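Local coordinates for 3-dehydroquinate dehydratase (Clostridium difficile, PDB 4H3D), which catalyses the cis-dehydration of 3-dehydroquinate to 3-dehydroshikimate through a Schiff base with an active-site lysine, the third step of the chorismate pathway, at residues 152-166 with 187-199. Sequence-based numbering, arbitrary orientation.
Sequences TPKKEEIVSRLCRMQ and VLLEATNEMFKIY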
ATOM      1  N   THR B 152      16.434  -7.533  -7.227  1.00 20.75           N
ATOM      2  CA  THR B 152      15.797  -8.093  -6.052  1.00 21.66           C
ATOM      3  C   THR B 152      16.232  -9.562  -5.971  1.00 21.81           C
ATOM      4  O   THR B 152      15.832 -10.380  -6.795  1.00 23.48           O
ATOM      5  CB  THR B 152      14.270  -7.995  -6.122  1.00 20.56           C
ATOM      6  OG1 THR B 152      13.887  -6.610  -6.183  1.00 22.12           O
ATOM      7  CG2 THR B 152      13.626  -8.661  -4.872  1.00 22.01           C
ATOM      8  N   PRO B 153      17.084  -9.894  -4.995  1.00 23.66           N
ATOM      9  CA  PRO B 153      17.501 -11.281  -4.889  1.00 24.68           C
ATOM     10  C   PRO B 153      16.276 -12.179  -4.629  1.00 26.51           C
ATOM     11  O   PRO B 153      15.222 -11.689  -4.177  1.00 24.24           O
ATOM     12  CB  PRO B 153      18.458 -11.275  -3.699  1.00 24.19           C
ATOM     13  CG  PRO B 153      18.907  -9.853  -3.572  1.00 24.08           C
ATOM     14  CD  PRO B 153      17.728  -9.040  -3.979  1.00 23.15           C
ATOM     15  N   LYS B 154      16.418 -13.470  -4.908  0.50 26.77           N
ATOM     16  CA  LYS B 154      15.333 -14.418  -4.700  0.50 27.93           C
ATOM     17  C   LYS B 154      14.919 -14.442  -3.229  0.50 27.76           C
ATOM     18  O   LYS B 154      15.705 -14.083  -2.345  0.50 26.49           O
ATOM     19  CB  LYS B 154      15.747 -15.818  -5.163  0.50 29.86           C
ATOM     20  CG  LYS B 154      16.246 -15.852  -6.612  0.50 32.35           C
ATOM     21  CD  LYS B 154      15.286 -15.093  -7.469  0.50 35.78           C
ATOM     22  CE  LYS B 154      15.703 -15.008  -8.912  0.50 34.93           C
ATOM     23  NZ  LYS B 154      14.762 -14.094  -9.607  0.50 31.52           N
ATOM     24  N   LYS B 155      13.684 -14.855  -2.975  1.00 27.64           N
ATOM     25  CA  LYS B 155      13.156 -14.930  -1.599  1.00 28.60           C
ATOM     26  C   LYS B 155      14.147 -15.588  -0.620  1.00 26.91           C
ATOM     27  O   LYS B 155      14.464 -15.030   0.420  1.00 24.84           O
ATOM     28  CB  LYS B 155      11.831 -15.708  -1.624  1.00 29.01           C
ATOM     29  CG  LYS B 155      11.197 -15.956  -0.260  1.00 37.42           C
ATOM     30  CD  LYS B 155       9.827 -16.635  -0.400  1.00 40.32           C
ATOM     31  CE  LYS B 155       9.885 -18.049  -0.992  1.00 47.68           C
ATOM     32  NZ  LYS B 155      10.524 -19.051  -0.082  1.00 49.61           N
ATOM     33  N   GLU B 156      14.646 -16.767  -0.983  1.00 26.91           N
ATOM     34  CA  GLU B 156      15.549 -17.507  -0.113  1.00 28.97           C
ATOM     35  C   GLU B 156      16.862 -16.764   0.139  1.00 26.62           C
ATOM     36  O   GLU B 156      17.432 -16.901   1.219  1.00 25.72           O
ATOM     37  CB  GLU B 156      15.765 -18.971  -0.578  1.00 32.18           C
ATOM     38  CG  GLU B 156      15.803 -19.177  -2.057  1.00 39.49           C
ATOM     39  CD  GLU B 156      14.398 -19.151  -2.690  1.00 45.99           C
ATOM     40  OE1 GLU B 156      13.529 -19.988  -2.312  1.00 52.65           O
ATOM     41  OE2 GLU B 156      14.175 -18.308  -3.574  1.00 44.13           O
ATOM     42  N   GLU B 157      17.328 -15.978  -0.844  1.00 24.42           N
ATOM     43  CA  GLU B 157      18.538 -15.164  -0.663  1.00 24.56           C
ATOM     44  C   GLU B 157      18.261 -14.061   0.348  1.00 23.09           C
ATOM     45  O   GLU B 157      19.062 -13.808   1.232  1.00 23.35           O
ATOM     46  CB  GLU B 157      18.983 -14.517  -1.975  1.00 25.37           C
ATOM     47  CG  GLU B 157      19.375 -15.487  -3.058  1.00 27.69           C
ATOM     48  CD  GLU B 157      19.779 -14.761  -4.320  1.00 32.91           C
ATOM     49  OE1 GLU B 157      20.858 -14.118  -4.313  1.00 30.29           O
ATOM     50  OE2 GLU B 157      19.022 -14.848  -5.320  1.00 26.81           O
ATOM     51  N   ILE B 158      17.124 -13.394   0.203  1.00 23.21           N
ATOM     52  CA  ILE B 158      16.742 -12.318   1.140  1.00 21.13           C
ATOM     53  C   ILE B 158      16.649 -12.905   2.571  1.00 24.12           C
ATOM     54  O   ILE B 158      17.254 -12.371   3.521  1.00 22.57           O
ATOM     55  CB  ILE B 158      15.429 -11.655   0.715  1.00 21.43           C
ATOM     56  CG1 ILE B 158      15.618 -10.925  -0.624  1.00 20.16           C
ATOM     57  CG2 ILE B 158      14.954 -10.642   1.777  1.00 19.85           C
ATOM     58  CD1 ILE B 158      14.325 -10.453  -1.241  1.00 21.63           C
ATOM     59  N   VAL B 159      15.942 -14.025   2.710  1.00 25.09           N
ATOM     60  CA  VAL B 159      15.820 -14.670   4.015  1.00 27.09           C
ATOM     61  C   VAL B 159      17.201 -15.080   4.564  1.00 27.15           C
ATOM     62  O   VAL B 159      17.454 -14.927   5.764  1.00 28.51           O
ATOM     63  CB  VAL B 159      14.858 -15.894   3.983  1.00 27.83           C
ATOM     64  CG1 VAL B 159      14.926 -16.668   5.306  1.00 30.56           C
ATOM     65  CG2 VAL B 159      13.422 -15.450   3.697  1.00 23.72           C
ATOM     66  N   SER B 160      18.102 -15.562   3.693  1.00 27.44           N
ATOM     67  CA  SER B 160      19.433 -15.995   4.134  1.00 28.65           C
ATOM     68  C   SER B 160      20.253 -14.818   4.680  1.00 26.98           C
ATOM     69  O   SER B 160      20.971 -14.961   5.676  1.00 25.77           O
ATOM     70  CB  SER B 160      20.212 -16.773   3.020  1.00 31.83           C
ATOM     71  OG  SER B 160      20.681 -15.923   1.969  1.00 37.93           O
ATOM     72  N   ARG B 161      20.134 -13.657   4.048  1.00 23.70           N
ATOM     73  CA  ARG B 161      20.854 -12.481   4.518  1.00 25.12           C
ATOM     74  C   ARG B 161      20.288 -11.983   5.843  1.00 22.41           C
ATOM     75  O   ARG B 161      21.031 -11.658   6.748  1.00 21.03           O
ATOM     76  CB  ARG B 161      20.836 -11.378   3.477  1.00 24.15           C
ATOM     77  CG  ARG B 161      21.592 -11.769   2.249  1.00 28.32           C
ATOM     78  CD  ARG B 161      21.783 -10.628   1.315  1.00 28.01           C
ATOM     79  NE  ARG B 161      22.208 -11.126   0.027  1.00 25.85           N
ATOM     80  CZ  ARG B 161      22.299 -10.402  -1.074  1.00 26.36           C
ATOM     81  NH1 ARG B 161      22.026  -9.109  -1.055  1.00 25.13           N
ATOM     82  NH2 ARG B 161      22.684 -10.977  -2.200  1.00 29.89           N
ATOM     83  N   LEU B 162      18.967 -11.944   5.950  1.00 23.16           N
ATOM     84  CA  LEU B 162      18.325 -11.502   7.199  1.00 23.56           C
ATOM     85  C   LEU B 162      18.686 -12.457   8.353  1.00 23.05           C
ATOM     86  O   LEU B 162      18.942 -12.011   9.478  1.00 22.77           O
ATOM     87  CB  LEU B 162      16.806 -11.391   7.019  1.00 24.38           C
ATOM     88  CG  LEU B 162      16.327 -10.298   6.053  1.00 22.70           C
ATOM     89  CD1 LEU B 162      14.821 -10.451   5.741  1.00 23.43           C
ATOM     90  CD2 LEU B 162      16.655  -8.900   6.607  1.00 24.37           C
ATOM     91  N   CYS B 163      18.707 -13.769   8.076  1.00 23.85           N
ATOM     92  CA  CYS B 163      19.128 -14.751   9.086  1.00 23.77           C
ATOM     93  C   CYS B 163      20.598 -14.526   9.490  1.00 25.00           C
ATOM     94  O   CYS B 163      20.946 -14.617  10.673  1.00 23.75           O
ATOM     95  CB  CYS B 163      18.939 -16.183   8.588  1.00 25.83           C
ATOM     96  SG  CYS B 163      17.232 -16.678   8.484  1.00 30.15           S
ATOM     97  N   ARG B 164      21.453 -14.217   8.522  1.00 21.97           N
ATOM     98  CA  ARG B 164      22.862 -13.971   8.834  1.00 23.37           C
ATOM     99  C   ARG B 164      23.003 -12.738   9.761  1.00 22.11           C
ATOM    100  O   ARG B 164      23.839 -12.726  10.710  1.00 22.45           O
ATOM    101  CB  ARG B 164      23.691 -13.803   7.556  1.00 21.40           C
ATOM    102  CG  ARG B 164      25.201 -13.635   7.790  1.00 25.89           C
ATOM    103  CD  ARG B 164      25.803 -14.801   8.583  1.00 30.98           C
ATOM    104  NE  ARG B 164      27.185 -14.536   8.966  1.00 34.76           N
ATOM    105  CZ  ARG B 164      27.813 -15.114   9.988  1.00 38.43           C
ATOM    106  NH1 ARG B 164      29.073 -14.792  10.253  1.00 40.37           N
ATOM    107  NH2 ARG B 164      27.185 -15.994  10.768  1.00 40.55           N
ATOM    108  N   MET B 165      22.175 -11.725   9.508  1.00 22.65           N
ATOM    109  CA  MET B 165      22.169 -10.514  10.326  1.00 21.95           C
ATOM    110  C   MET B 165      21.764 -10.844  11.760  1.00 24.36           C
ATOM    111  O   MET B 165      22.330 -10.297  12.706  1.00 24.94           O
ATOM    112  CB  MET B 165      21.249  -9.472   9.725  1.00 22.56           C
ATOM    113  CG  MET B 165      21.759  -8.899   8.407  1.00 22.11           C
ATOM    114  SD  MET B 165      20.435  -8.025   7.615  1.00 24.29           S
ATOM    115  CE  MET B 165      21.233  -7.310   6.199  1.00 21.16           C
ATOM    116  N   GLN B 166      20.800 -11.743  11.930  1.00 24.42           N
ATOM    117  CA  GLN B 166      20.449 -12.195  13.289  1.00 25.64           C
ATOM    118  C   GLN B 166      21.631 -12.906  13.937  1.00 26.33           C
ATOM    119  O   GLN B 166      21.954 -12.659  15.114  1.00 27.51           O
ATOM    120  CB  GLN B 166      19.243 -13.134  13.282  1.00 25.61           C
ATOM    121  CG  GLN B 166      17.938 -12.458  12.998  1.00 27.90           C
ATOM    122  CD  GLN B 166      16.741 -13.373  13.257  1.00 29.29           C
ATOM    123  OE1 GLN B 166      15.670 -12.911  13.624  1.00 30.60           O
ATOM    124  NE2 GLN B 166      16.937 -14.681  13.078  1.00 26.36           N
ATOM    125  N   VAL B 187       7.974 -10.201  -4.300  1.00 24.24           N
ATOM    126  CA  VAL B 187       8.991 -11.127  -3.730  1.00 23.39           C
ATOM    127  C   VAL B 187       9.580 -10.572  -2.424  1.00 22.19           C
ATOM    128  O   VAL B 187       9.710 -11.299  -1.404  1.00 22.29           O
ATOM    129  CB  VAL B 187      10.113 -11.408  -4.750  1.00 24.42           C
ATOM    130  CG1 VAL B 187      11.312 -12.125  -4.078  1.00 21.65           C
ATOM    131  CG2 VAL B 187       9.552 -12.212  -5.963  1.00 28.59           C
ATOM    132  N   LEU B 188       9.916  -9.287  -2.436  1.00 20.14           N
ATOM    133  CA  LEU B 188      10.419  -8.610  -1.237  1.00 19.57           C
ATOM    134  C   LEU B 188       9.397  -8.739  -0.104  1.00 19.14           C
ATOM    135  O   LEU B 188       9.753  -9.104   1.043  1.00 20.53           O
ATOM    136  CB  LEU B 188      10.741  -7.125  -1.538  1.00 17.78           C
ATOM    137  CG  LEU B 188      11.316  -6.256  -0.405  1.00 18.70           C
ATOM    138  CD1 LEU B 188      10.231  -5.741   0.565  1.00 16.51           C
ATOM    139  CD2 LEU B 188      12.454  -6.992   0.363  1.00 16.95           C
ATOM    140  N   LEU B 189       8.124  -8.496  -0.423  1.00 21.03           N
ATOM    141  CA  LEU B 189       7.055  -8.629   0.579  1.00 18.98           C
ATOM    142  C   LEU B 189       6.866 -10.080   1.039  1.00 18.95           C
ATOM    143  O   LEU B 189       6.643 -10.336   2.228  1.00 20.52           O
ATOM    144  CB  LEU B 189       5.733  -8.045   0.054  1.00 23.03           C
ATOM    145  CG  LEU B 189       5.698  -6.519  -0.148  1.00 24.28           C
ATOM    146  CD1 LEU B 189       4.319  -6.096  -0.683  1.00 24.64           C
ATOM    147  CD2 LEU B 189       6.026  -5.769   1.151  1.00 23.87           C
ATOM    148  N   GLU B 190       6.958 -11.024   0.109  1.00 20.14           N
ATOM    149  CA  GLU B 190       6.854 -12.460   0.437  1.00 21.72           C
ATOM    150  C   GLU B 190       8.000 -12.918   1.369  1.00 21.82           C
ATOM    151  O   GLU B 190       7.779 -13.660   2.345  1.00 22.41           O
ATOM    152  CB  GLU B 190       6.879 -13.305  -0.846  1.00 25.27           C
ATOM    153  CG  GLU B 190       6.670 -14.819  -0.584  1.00 28.35           C
ATOM    154  CD  GLU B 190       6.913 -15.684  -1.816  1.00 39.06           C
ATOM    155  OE1 GLU B 190       6.548 -16.884  -1.776  1.00 36.11           O
ATOM    156  OE2 GLU B 190       7.493 -15.173  -2.810  1.00 41.08           O
ATOM    157  N   ALA B 191       9.213 -12.486   1.045  1.00 22.02           N
ATOM    158  CA  ALA B 191      10.400 -12.781   1.846  1.00 22.01           C
ATOM    159  C   ALA B 191      10.257 -12.173   3.230  1.00 21.24           C
ATOM    160  O   ALA B 191      10.551 -12.820   4.231  1.00 21.23           O
ATOM    161  CB  ALA B 191      11.651 -12.246   1.150  1.00 23.10           C
ATOM    162  N   THR B 192       9.781 -10.928   3.284  1.00 21.12           N
ATOM    163  CA  THR B 192       9.559 -10.236   4.549  1.00 20.47           C
ATOM    164  C   THR B 192       8.637 -11.041   5.466  1.00 22.09           C
ATOM    165  O   THR B 192       8.956 -11.276   6.634  1.00 23.85           O
ATOM    166  CB  THR B 192       8.932  -8.838   4.320  1.00 21.22           C
ATOM    167  OG1 THR B 192       9.816  -8.026   3.522  1.00 20.51           O
ATOM    168  CG2 THR B 192       8.642  -8.139   5.637  1.00 19.31           C
ATOM    169  N   ASN B 193       7.511 -11.489   4.926  1.00 23.22           N
ATOM    170  CA  ASN B 193       6.544 -12.187   5.752  1.00 24.67           C
ATOM    171  C   ASN B 193       7.004 -13.588   6.147  1.00 24.38           C
ATOM    172  O   ASN B 193       6.716 -14.049   7.260  1.00 27.65           O
ATOM    173  CB  ASN B 193       5.176 -12.222   5.091  1.00 24.38           C
ATOM    174  CG  ASN B 193       4.083 -12.614   6.065  1.00 24.73           C
ATOM    175  OD1 ASN B 193       3.500 -13.653   5.930  1.00 26.48           O
ATOM    176  ND2 ASN B 193       3.852 -11.787   7.088  1.00 25.83           N
ATOM    177  N   GLU B 194       7.706 -14.263   5.253  1.00 26.05           N
ATOM    178  CA  GLU B 194       8.256 -15.588   5.574  1.00 27.96           C
ATOM    179  C   GLU B 194       9.257 -15.474   6.730  1.00 25.79           C
ATOM    180  O   GLU B 194       9.229 -16.270   7.669  1.00 26.03           O
ATOM    181  CB  GLU B 194       8.906 -16.213   4.343  1.00 29.47           C
ATOM    182  CG  GLU B 194       9.506 -17.585   4.596  1.00 37.44           C
ATOM    183  CD  GLU B 194       9.854 -18.318   3.304  1.00 45.98           C
ATOM    184  OE1 GLU B 194       9.012 -18.325   2.370  1.00 49.97           O
ATOM    185  OE2 GLU B 194      10.957 -18.903   3.237  1.00 51.23           O
ATOM    186  N   MET B 195      10.110 -14.455   6.672  1.00 24.86           N
ATOM    187  CA  MET B 195      11.071 -14.200   7.727  1.00 25.57           C
ATOM    188  C   MET B 195      10.314 -13.885   9.019  1.00 27.06           C
ATOM    189  O   MET B 195      10.555 -14.498  10.060  1.00 27.77           O
ATOM    190  CB  MET B 195      11.968 -13.021   7.348  1.00 24.54           C
ATOM    191  CG  MET B 195      13.096 -12.746   8.317  1.00 26.77           C
ATOM    192  SD  MET B 195      14.352 -14.044   8.258  1.00 28.37           S
ATOM    193  CE  MET B 195      15.326 -13.591   9.701  1.00 24.47           C
ATOM    194  N   PHE B 196       9.386 -12.934   8.934  1.00 26.84           N
ATOM    195  CA  PHE B 196       8.580 -12.527  10.074  1.00 27.63           C
ATOM    196  C   PHE B 196       7.906 -13.710  10.754  1.00 28.71           C
ATOM    197  O   PHE B 196       7.952 -13.853  11.987  1.00 29.97           O
ATOM    198  CB  PHE B 196       7.496 -11.523   9.609  1.00 27.91           C
ATOM    199  CG  PHE B 196       6.649 -10.972  10.728  1.00 30.86           C
ATOM    200  CD1 PHE B 196       7.066  -9.848  11.451  1.00 29.30           C
ATOM    201  CD2 PHE B 196       5.437 -11.557  11.049  1.00 33.48           C
ATOM    202  CE1 PHE B 196       6.291  -9.325  12.473  1.00 33.57           C
ATOM    203  CE2 PHE B 196       4.650 -11.046  12.081  1.00 39.52           C
ATOM    204  CZ  PHE B 196       5.085  -9.917  12.797  1.00 35.51           C
ATOM    205  N   LYS B 197       7.305 -14.570   9.955  1.00 29.27           N
ATOM    206  CA  LYS B 197       6.531 -15.687  10.477  1.00 31.81           C
ATOM    207  C   LYS B 197       7.311 -16.921  10.918  1.00 33.39           C
ATOM    208  O   LYS B 197       6.976 -17.524  11.936  1.00 31.42           O
ATOM    209  CB  LYS B 197       5.496 -16.121   9.454  1.00 33.71           C
ATOM    210  CG  LYS B 197       4.246 -15.271   9.412  1.00 36.40           C
ATOM    211  CD  LYS B 197       3.235 -15.937   8.510  1.00 41.58           C
ATOM    212  CE  LYS B 197       1.836 -15.490   8.793  1.00 45.35           C
ATOM    213  NZ  LYS B 197       0.866 -16.230   7.901  1.00 46.45           N
ATOM    214  N   ILE B 198       8.348 -17.273  10.163  1.00 32.63           N
ATOM    215  CA  ILE B 198       9.075 -18.523  10.365  1.00 33.46           C
ATOM    216  C   ILE B 198      10.449 -18.419  11.015  1.00 32.93           C
ATOM    217  O   ILE B 198      10.743 -19.186  11.938  1.00 31.43           O
ATOM    218  CB  ILE B 198       9.260 -19.248   9.002  1.00 36.02           C
ATOM    219  CG1 ILE B 198       7.902 -19.441   8.317  1.00 38.80           C
ATOM    220  CG2 ILE B 198       9.971 -20.606   9.185  1.00 35.27           C
ATOM    221  CD1 ILE B 198       8.010 -19.933   6.912  1.00 44.33           C
ATOM    222  N   TYR B 199      11.281 -17.469  10.560  1.00 30.10           N
ATOM    223  CA  TYR B 199      12.687 -17.403  11.010  1.00 30.87           C
ATOM    224  C   TYR B 199      13.091 -16.316  11.989  1.00 29.75           C
ATOM    225  O   TYR B 199      14.044 -16.493  12.726  1.00 29.18           O
ATOM    226  CB  TYR B 199      13.607 -17.293   9.792  1.00 30.99           C
ATOM    227  CG  TYR B 199      13.461 -18.431   8.837  1.00 36.86           C
ATOM    228  CD1 TYR B 199      13.956 -19.687   9.156  1.00 42.50           C
ATOM    229  CD2 TYR B 199      12.825 -18.266   7.616  1.00 38.99           C
ATOM    230  CE1 TYR B 199      13.824 -20.742   8.288  1.00 44.54           C
ATOM    231  CE2 TYR B 199      12.689 -19.324   6.736  1.00 41.86           C
ATOM    232  CZ  TYR B 199      13.195 -20.562   7.082  1.00 45.93           C
ATOM    233  OH  TYR B 199      13.068 -21.630   6.228  1.00 48.30           O
TER
HETATM  234  O   HOH W   1      13.216 -19.088   2.151  1.00 51.19           O
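M195 pushes into a pocket formed by L162, V159, C163 and Q166, a knob in a hole. Its chain bends at chi2 (70°), which lays SD along L162 CB and brings the CE methyl up to C163, 3.8 Å from its SG. One turn earlier, A191 presents its CB to I158, 3.7 Å from CG2; with so small a side chain here, the K155 and A191 CA atoms come within 4.9 Å. I158 CD1 continues this apolar seam to L188 CD2. V159 is a second knob, among A191, E194, M195 and Y199, its CG1 3.5 Å from Y199 CD2. This is the tight part: helix 155-167 precedes and helix 182-199 follows strand 172-177, in successive beta-alpha units of the TIM barrel, their segments crossing at -46°, and L162 also packs on P173, near the Schiff-base lysine K174.

K155 leads out to solvent. Its methylenes pack in a hole among V187, E190, A191 and E194; the chain then bends at chi3 and chi4, and NZ meets E194 OE1 on its syn side at 3.0 Å. A water that donates to E194 OE2 accepts only a weak bond from K155 NZ. E190 itself pairs with K183 of the second subunit. At the exposed Y199, C163 SG lies obliquely 4.8 Å from the ring centroid, while I198 CG2 covers one ring face. Q166 NE2 makes a weak bond to Y199 O; the stronger polar partner of Q166 is D201, whose N meets OE1.

Methyl and sulfur contacts thus fill the inner seam, while the direct K155–E194 salt bridge at the solvent side, with a water beside it, probably adds modest, solvent-screened attraction.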